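Local coordinates for protein Epf (Streptococcus pyogenes, PDB 4ES8) that is a cell-surface adhesin that binds to cells through its N-terminal domain, which contains a carbohydrate-binding module, at residues A87-S92 against Y97-K102. Residues are numbered along the deposited sequence; the frame is centred on the assembly and turned at random.
Sequences ARYKTS and YSVAFK. With ACT (acetate ion), chain E.
Tyr-89 reaches across the interior of a β-sandwich and offers its hydroxyl oxygen as acceptor to the backbone N-H of the facing strand, a clear instance of a polar tip satisfied inside an apolar core. Val-99 N donates to Tyr-89 OH at 3.1 Å, moderately bent (N-H...O 148°). With CG anti to the carbonyl carbon (chi1 -62°), the ring swings over from a CB that does not itself face the other strand. Ser-192 OG is a second hydrogen-bonding partner of the hydroxyl, so the buried oxygen is held from two strands.

Apolar packing surrounds this bond. Tyr-97 CD2 comes in at the edge of the Tyr-89 ring, 3.6 Å from CE2, the two ring planes standing almost at right angles, while Val-99 CG2 approaches the same CE2 obliquely at 3.9 Å. Ala-87 CB sits 3.9 Å from Phe-101 CZ and 4.1 Å from Val-99 CG1.

Charged groups gather off this interface: Arg-88 points away from 97-102, and Lys-90 follows in the loop. Arg-88 NH1 and Lys-90 NZ both hydrogen-bond to OXT of an acetate, probably from the crystallisation liquor, at 3.0 and 2.8 Å respectively; Arg-88 also salt-bridges Asp-203, and Lys-90 Asp-201.

The axes of 87-89 and 97-102 approach to 8.6 Å and run nearly antiparallel (171°), yet the strands belong to different sheets: 84-89 pairs with 76-80 and 202-213, whereas 97-105 pairs with 41-46 and 186-194.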
loop_
_atom_site.group_PDB
_atom_site.type_symbol
_atom_site.label_atom_id
_atom_site.label_comp_id
_atom_site.label_asym_id
_atom_site.label_seq_id
_atom_site.Cartn_x
_atom_site.Cartn_y
_atom_site.Cartn_z
ATOM N N ALA A 87 14.306 15.871 9.832
ATOM C CA ALA A 87 14.855 15.805 11.186
ATOM C C ALA A 87 16.181 16.523 11.239
ATOM O O ALA A 87 16.931 16.527 10.246
ATOM C CB ALA A 87 15.044 14.357 11.620
ATOM N N ARG A 88 16.474 17.114 12.399
ATOM C CA ARG A 88 17.729 17.804 12.678
ATOM C C ARG A 88 18.269 17.244 13.968
ATOM O O ARG A 88 17.537 17.210 14.967
ATOM C CB ARG A 88 17.530 19.323 12.786
ATOM C CG ARG A 88 18.737 20.045 13.401
ATOM C CD ARG A 88 18.628 21.556 13.275
ATOM N NE ARG A 88 18.728 21.961 11.884
ATOM C CZ ARG A 88 18.446 23.182 11.446
ATOM N NH1 ARG A 88 18.127 24.149 12.305
ATOM N NH2 ARG A 88 18.523 23.461 10.154
ATOM N N TYR A 89 19.512 16.774 13.950
ATOM C CA TYR A 89 20.199 16.272 15.160
ATOM C C TYR A 89 21.149 17.364 15.671
ATOM O O TYR A 89 21.956 17.901 14.896
ATOM C CB TYR A 89 20.972 14.984 14.871
ATOM C CG TYR A 89 20.087 13.846 14.434
ATOM C CD1 TYR A 89 19.717 13.695 13.097
ATOM C CD2 TYR A 89 19.576 12.939 15.362
ATOM C CE1 TYR A 89 18.879 12.657 12.690
ATOM C CE2 TYR A 89 18.752 11.893 14.964
ATOM C CZ TYR A 89 18.408 11.754 13.628
ATOM O OH TYR A 89 17.595 10.721 13.237
ATOM N N LYS A 90 21.007 17.742 16.943
ATOM C CA LYS A 90 21.829 18.794 17.541
ATOM C C LYS A 90 23.055 18.213 18.210
ATOM O O LYS A 90 23.089 17.032 18.532
ATOM C CB LYS A 90 21.004 19.602 18.581
ATOM C CG LYS A 90 19.670 20.147 18.048
ATOM C CD LYS A 90 19.841 21.289 17.056
ATOM C CE LYS A 90 20.333 22.564 17.725
ATOM N NZ LYS A 90 20.484 23.687 16.739
ATOM N N THR A 91 24.048 19.071 18.522
ATOM C CA THR A 91 25.262 18.617 19.188
ATOM C C THR A 91 24.973 18.035 20.588
ATOM O O THR A 91 25.792 17.266 21.083
ATOM C CB THR A 91 26.303 19.756 19.308
ATOM O OG1 THR A 91 25.755 20.797 20.101
ATOM C CG2 THR A 91 26.731 20.311 17.967
ATOM N N SER A 92 23.851 18.427 21.226
ATOM C CA SER A 92 23.527 17.918 22.569
ATOM C C SER A 92 22.953 16.487 22.526
ATOM O O SER A 92 22.779 15.872 23.582
ATOM C CB SER A 92 22.557 18.860 23.266
ATOM O OG SER A 92 21.369 19.007 22.515
ATOM N N TYR A 97 21.322 7.587 18.500
ATOM C CA TYR A 97 19.981 8.136 18.676
ATOM C C TYR A 97 19.280 8.146 17.335
ATOM O O TYR A 97 19.913 8.451 16.321
ATOM C CB TYR A 97 20.105 9.548 19.242
ATOM C CG TYR A 97 18.804 10.295 19.398
ATOM C CD1 TYR A 97 17.962 10.045 20.475
ATOM C CD2 TYR A 97 18.462 11.328 18.527
ATOM C CE1 TYR A 97 16.788 10.775 20.658
ATOM C CE2 TYR A 97 17.273 12.033 18.674
ATOM C CZ TYR A 97 16.443 11.759 19.749
ATOM O OH TYR A 97 15.290 12.480 19.945
ATOM N N SER A 98 17.981 7.836 17.328
ATOM C CA SER A 98 17.252 7.794 16.077
ATOM C C SER A 98 15.923 8.515 16.146
ATOM O O SER A 98 15.207 8.375 17.142
ATOM C CB SER A 98 17.007 6.341 15.658
ATOM O OG SER A 98 16.105 6.242 14.564
ATOM N N VAL A 99 15.583 9.238 15.061
ATOM C CA VAL A 99 14.261 9.862 14.883
ATOM C C VAL A 99 13.575 9.128 13.723
ATOM O O VAL A 99 14.209 8.868 12.696
ATOM C CB VAL A 99 14.362 11.386 14.605
ATOM C CG1 VAL A 99 13.008 11.972 14.206
ATOM C CG2 VAL A 99 14.936 12.121 15.811
ATOM N N ALA A 100 12.283 8.818 13.867
ATOM C CA ALA A 100 11.532 8.183 12.789
ATOM C C ALA A 100 10.243 8.922 12.581
ATOM O O ALA A 100 9.616 9.364 13.557
ATOM C CB ALA A 100 11.248 6.731 13.110
ATOM N N PHE A 101 9.818 9.003 11.324
ATOM C CA PHE A 101 8.515 9.549 10.976
ATOM C C PHE A 101 7.612 8.465 10.410
ATOM O O PHE A 101 8.088 7.532 9.758
ATOM C CB PHE A 101 8.662 10.658 9.923
ATOM C CG PHE A 101 9.569 11.772 10.390
ATOM C CD1 PHE A 101 9.229 12.556 11.485
ATOM C CD2 PHE A 101 10.751 12.058 9.712
ATOM C CE1 PHE A 101 10.074 13.574 11.926
ATOM C CE2 PHE A 101 11.586 13.079 10.145
ATOM C CZ PHE A 101 11.236 13.849 11.239
ATOM N N LYS A 102 6.300 8.598 10.616
ATOM C CA LYS A 102 5.344 7.734 9.950
ATOM C C LYS A 102 4.470 8.609 9.091
ATOM O O LYS A 102 3.803 9.524 9.607
ATOM C CB LYS A 102 4.496 6.909 10.947
ATOM C CG LYS A 102 5.227 5.672 11.442
ATOM C CD LYS A 102 4.294 4.789 12.293
ATOM C CE LYS A 102 4.820 3.390 12.393
ATOM N NZ LYS A 102 3.818 2.472 13.046
HETATM C C ACT E . 17.303 25.156 15.796
HETATM O O ACT E . 17.397 25.610 16.957
HETATM O OXT ACT E . 18.239 24.498 15.283
HETATM C CH3 ACT E . 16.082 25.560 14.985
#